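Local structure of acetaldehyde dehydrogenase (Acetylating) (Geobacillus thermoglucosidasius, 5J78) at residues A[74-86]-A[168-180]. The protein probably catalyses the reversible, NAD-dependent conversion of acetaldehyde and coenzyme A to acetyl-CoA, as an acetylating member of the aldehyde dehydrogenase family. Numbering follows the deposited sequence.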
loop_
_atom_site.group_PDB
_atom_site.type_symbol
_atom_site.label_atom_id
_atom_site.label_comp_id
_atom_site.label_asym_id
_atom_site.label_seq_id
_atom_site.Cartn_x
_atom_site.Cartn_y
_atom_site.Cartn_z
ATOM N N GLY A 74 25.747 33.633 12.639
ATOM C CA GLY A 74 25.503 34.622 11.590
ATOM C C GLY A 74 25.641 34.017 10.199
ATOM O O GLY A 74 24.830 34.262 9.311
ATOM N N ARG A 75 26.651 33.184 10.017
ATOM C CA ARG A 75 26.891 32.605 8.703
ATOM C C ARG A 75 25.786 31.621 8.311
ATOM O O ARG A 75 25.329 31.623 7.167
ATOM C CB ARG A 75 28.268 31.936 8.649
ATOM C CG ARG A 75 29.407 32.917 8.295
ATOM C CD ARG A 75 30.755 32.258 8.161
ATOM N NE ARG A 75 31.337 31.963 9.462
ATOM C CZ ARG A 75 31.892 32.869 10.256
ATOM N NH1 ARG A 75 31.954 34.146 9.892
ATOM N NH2 ARG A 75 32.378 32.496 11.421
ATOM N N LEU A 76 25.342 30.800 9.261
ATOM C CA LEU A 76 24.205 29.923 9.014
ATOM C C LEU A 76 22.949 30.745 8.779
ATOM O O LEU A 76 22.140 30.414 7.911
ATOM C CB LEU A 76 23.983 28.955 10.179
ATOM C CG LEU A 76 25.124 27.952 10.389
ATOM C CD1 LEU A 76 24.997 27.179 11.705
ATOM C CD2 LEU A 76 25.160 26.969 9.233
ATOM N N ALA A 77 22.757 31.795 9.569
ATOM C CA ALA A 77 21.602 32.646 9.369
ATOM C C ALA A 77 21.546 33.127 7.907
ATOM O O ALA A 77 20.498 33.038 7.255
ATOM C CB ALA A 77 21.627 33.835 10.336
ATOM N N ALA A 78 22.682 33.601 7.389
ATOM C CA ALA A 78 22.744 34.175 6.040
ATOM C C ALA A 78 22.442 33.131 4.971
ATOM O O ALA A 78 21.676 33.386 4.043
ATOM C CB ALA A 78 24.128 34.806 5.795
ATOM N N MET A 79 23.038 31.956 5.102
ATOM C CA MET A 79 22.728 30.863 4.183
ATOM C C MET A 79 21.235 30.539 4.148
ATOM O O MET A 79 20.664 30.315 3.080
ATOM C CB MET A 79 23.515 29.605 4.557
ATOM C CG MET A 79 24.993 29.677 4.251
ATOM S SD MET A 79 25.840 28.142 4.695
ATOM C CE MET A 79 25.244 27.098 3.370
ATOM N N ALA A 80 20.587 30.561 5.308
ATOM C CA ALA A 80 19.190 30.151 5.386
ATOM C C ALA A 80 18.268 31.197 4.750
ATOM O O ALA A 80 17.339 30.851 4.003
ATOM C CB ALA A 80 18.794 29.882 6.850
ATOM N N VAL A 81 18.530 32.476 5.015
ATOM C CA VAL A 81 17.734 33.534 4.397
ATOM C C VAL A 81 17.870 33.489 2.871
ATOM O O VAL A 81 16.864 33.586 2.157
ATOM C CB VAL A 81 18.114 34.958 4.896
ATOM C CG1 VAL A 81 17.287 36.016 4.137
ATOM C CG2 VAL A 81 17.885 35.108 6.375
ATOM N N GLU A 82 19.094 33.345 2.365
ATOM C CA GLU A 82 19.310 33.452 0.928
ATOM C C GLU A 82 18.734 32.236 0.214
ATOM O O GLU A 82 18.186 32.355 -0.876
ATOM C CB GLU A 82 20.797 33.600 0.596
ATOM C CG GLU A 82 21.466 34.821 1.221
ATOM C CD GLU A 82 21.163 36.136 0.489
ATOM O OE1 GLU A 82 20.288 36.166 -0.401
ATOM O OE2 GLU A 82 21.811 37.155 0.816
ATOM N N GLU A 83 18.835 31.064 0.831
ATOM C CA GLU A 83 18.440 29.858 0.131
ATOM C C GLU A 83 16.918 29.728 0.154
ATOM O O GLU A 83 16.311 29.373 -0.860
ATOM C CB GLU A 83 19.130 28.620 0.736
ATOM C CG GLU A 83 18.718 27.305 0.073
ATOM C CD GLU A 83 19.403 26.063 0.682
ATOM O OE1 GLU A 83 19.903 26.143 1.828
ATOM O OE2 GLU A 83 19.448 25.004 0.000
ATOM N N THR A 84 16.296 30.042 1.290
ATOM C CA THR A 84 14.854 29.845 1.431
ATOM C C THR A 84 14.021 31.070 1.066
ATOM O O THR A 84 12.843 30.933 0.735
ATOM C CB THR A 84 14.458 29.444 2.877
ATOM O OG1 THR A 84 14.683 30.547 3.762
ATOM C CG2 THR A 84 15.227 28.213 3.350
ATOM N N GLY A 85 14.608 32.262 1.157
ATOM C CA GLY A 85 13.851 33.483 0.957
ATOM C C GLY A 85 13.016 33.898 2.157
ATOM O O GLY A 85 12.332 34.925 2.115
ATOM N N PHE A 86 13.091 33.126 3.238
ATOM C CA PHE A 86 12.308 33.407 4.449
ATOM C C PHE A 86 13.085 34.225 5.456
ATOM O O PHE A 86 14.265 33.970 5.693
ATOM C CB PHE A 86 11.862 32.104 5.157
ATOM C CG PHE A 86 11.084 31.144 4.292
ATOM C CD1 PHE A 86 10.329 31.588 3.223
ATOM C CD2 PHE A 86 11.107 29.776 4.571
ATOM C CE1 PHE A 86 9.614 30.704 2.454
ATOM C CE2 PHE A 86 10.393 28.878 3.785
ATOM C CZ PHE A 86 9.658 29.332 2.732
ATOM N N SER A 168 13.912 22.886 -0.029
ATOM C CA SER A 168 14.212 24.301 -0.246
ATOM C C SER A 168 15.256 24.853 0.753
ATOM O O SER A 168 15.624 26.042 0.697
ATOM C CB SER A 168 12.924 25.129 -0.173
ATOM O OG SER A 168 12.479 25.251 1.158
ATOM N N ALA A 169 15.740 23.988 1.647
ATOM C CA ALA A 169 16.742 24.370 2.642
ATOM C C ALA A 169 17.880 23.343 2.756
ATOM O O ALA A 169 18.552 23.263 3.789
ATOM C CB ALA A 169 16.064 24.575 4.019
ATOM N N ALA A 170 18.118 22.572 1.698
ATOM C CA ALA A 170 19.111 21.488 1.771
ATOM C C ALA A 170 20.540 21.941 2.085
ATOM O O ALA A 170 21.227 21.324 2.906
ATOM C CB ALA A 170 19.103 20.701 0.489
ATOM N N LYS A 171 20.992 23.027 1.472
ATOM C CA LYS A 171 22.376 23.465 1.672
ATOM C C LYS A 171 22.643 24.058 3.062
ATOM O O LYS A 171 23.637 23.726 3.692
ATOM C CB LYS A 171 22.759 24.488 0.605
ATOM C CG LYS A 171 22.937 23.891 -0.782
ATOM C CD LYS A 171 23.038 24.976 -1.822
ATOM C CE LYS A 171 23.091 24.395 -3.221
ATOM N NZ LYS A 171 22.018 24.972 -4.076
ATOM N N CYS A 172 21.775 24.932 3.553
ATOM C CA CYS A 172 22.032 25.504 4.872
ATOM C C CYS A 172 21.868 24.434 5.981
ATOM O O CYS A 172 22.607 24.442 6.969
ATOM C CB CYS A 172 21.131 26.707 5.128
ATOM S SG CYS A 172 19.396 26.345 5.229
ATOM N N THR A 173 20.925 23.507 5.802
ATOM C CA THR A 173 20.728 22.403 6.763
ATOM C C THR A 173 21.980 21.502 6.818
ATOM O O THR A 173 22.498 21.204 7.894
ATOM C CB THR A 173 19.455 21.553 6.408
ATOM O OG1 THR A 173 18.309 22.411 6.329
ATOM C CG2 THR A 173 19.172 20.483 7.481
ATOM N N ALA A 174 22.468 21.076 5.659
ATOM C CA ALA A 174 23.676 20.271 5.610
ATOM C C ALA A 174 24.893 21.020 6.170
ATOM O O ALA A 174 25.740 20.406 6.809
ATOM C CB ALA A 174 23.941 19.809 4.180
ATOM N N GLU A 175 24.993 22.331 5.955
ATOM C CA GLU A 175 26.144 23.083 6.474
ATOM C C GLU A 175 26.085 23.127 8.003
ATOM O O GLU A 175 27.110 22.976 8.674
ATOM C CB GLU A 175 26.199 24.511 5.876
ATOM C CG GLU A 175 27.329 25.441 6.418
ATOM C CD GLU A 175 28.753 24.890 6.265
ATOM O OE1 GLU A 175 28.982 23.933 5.495
ATOM O OE2 GLU A 175 29.666 25.432 6.924
ATOM N N ALA A 176 24.883 23.284 8.553
ATOM C CA ALA A 176 24.712 23.291 9.999
ATOM C C ALA A 176 25.114 21.942 10.603
ATOM O O ALA A 176 25.791 21.896 11.628
ATOM C CB ALA A 176 23.278 23.633 10.360
ATOM N N ALA A 177 24.710 20.849 9.966
ATOM C CA ALA A 177 25.138 19.519 10.404
ATOM C C ALA A 177 26.672 19.310 10.307
ATOM O O ALA A 177 27.283 18.728 11.206
ATOM C CB ALA A 177 24.408 18.444 9.591
ATOM N N ARG A 178 27.256 19.784 9.208
ATOM C CA ARG A 178 28.692 19.716 8.965
ATOM C C ARG A 178 29.451 20.398 10.108
ATOM O O ARG A 178 30.398 19.848 10.662
ATOM C CB ARG A 178 29.016 20.392 7.623
ATOM C CG ARG A 178 30.159 19.801 6.814
ATOM C CD ARG A 178 30.179 20.397 5.381
ATOM N NE ARG A 178 29.249 19.703 4.481
ATOM C CZ ARG A 178 28.267 20.269 3.782
ATOM N NH1 ARG A 178 28.034 21.589 3.835
ATOM N NH2 ARG A 178 27.512 19.495 3.010
ATOM N N ILE A 179 29.003 21.595 10.463
ATOM C CA ILE A 179 29.609 22.364 11.534
ATOM C C ILE A 179 29.456 21.658 12.892
ATOM O O ILE A 179 30.389 21.647 13.683
ATOM C CB ILE A 179 29.002 23.776 11.594
ATOM C CG1 ILE A 179 29.531 24.619 10.427
ATOM C CG2 ILE A 179 29.365 24.487 12.891
ATOM C CD1 ILE A 179 28.710 25.842 10.156
ATOM N N MET A 180 28.295 21.062 13.154
ATOM C CA MET A 180 28.098 20.294 14.389
ATOM C C MET A 180 29.061 19.089 14.488
ATOM O O MET A 180 29.655 18.849 15.544
ATOM C CB MET A 180 26.636 19.835 14.492
ATOM C CG MET A 180 25.620 20.947 14.810
ATOM S SD MET A 180 26.042 22.053 16.195
ATOM C CE MET A 180 26.970 23.304 15.357
HETATM O O HOH W 1 11.630 28.220 -0.082
#
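Glu83, reaching over from the neighbouring helix, puts its carboxylate on the first turn of helix 170-186 and grips two successive backbone amides with its two oxygens. OE1 accepts from the N of Cys172 at 2.8 Å and OE2 from the N of Lys171 at 2.9 Å, both through syn lone pairs and both fairly straight (159° and 163°). CG stands anti to the backbone N (chi1 178°) and the chain runs on extended, which is how the carboxylate gets across to this helix N-terminus, where the helix dipole would probably favour its negative charge. With an alanine in place of Glu83, the amides of Lys171 and Cys172 would probably lose their acceptor, and a gap is likely to open beside Lys171 CB. Farther along, segments 74-84 and 170-180 run nearly antiparallel, their axes 8.6 Å apart at closest approach. Met79 crosses Glu175 at about a right angle, its SD 3.5 Å from Glu175 CG, while Cys172 SG lies 3.9 Å from Ala80 CB. Leu76 is a knob in the hole formed by Cys172, Glu175, Ala176 and Ile179, its CD2 meeting Ile179 CD1 tip to tip at 3.8 Å. At the opposite end, Thr84 CG2 packs on Ala169 CB. Around the pair, Leu76, Ala77 and Ala80 touch helix 89-107, Cys172 and Ala176 touch helix 143-156, and Ala174 and Ala177 touch Cys196 of strand 194-196.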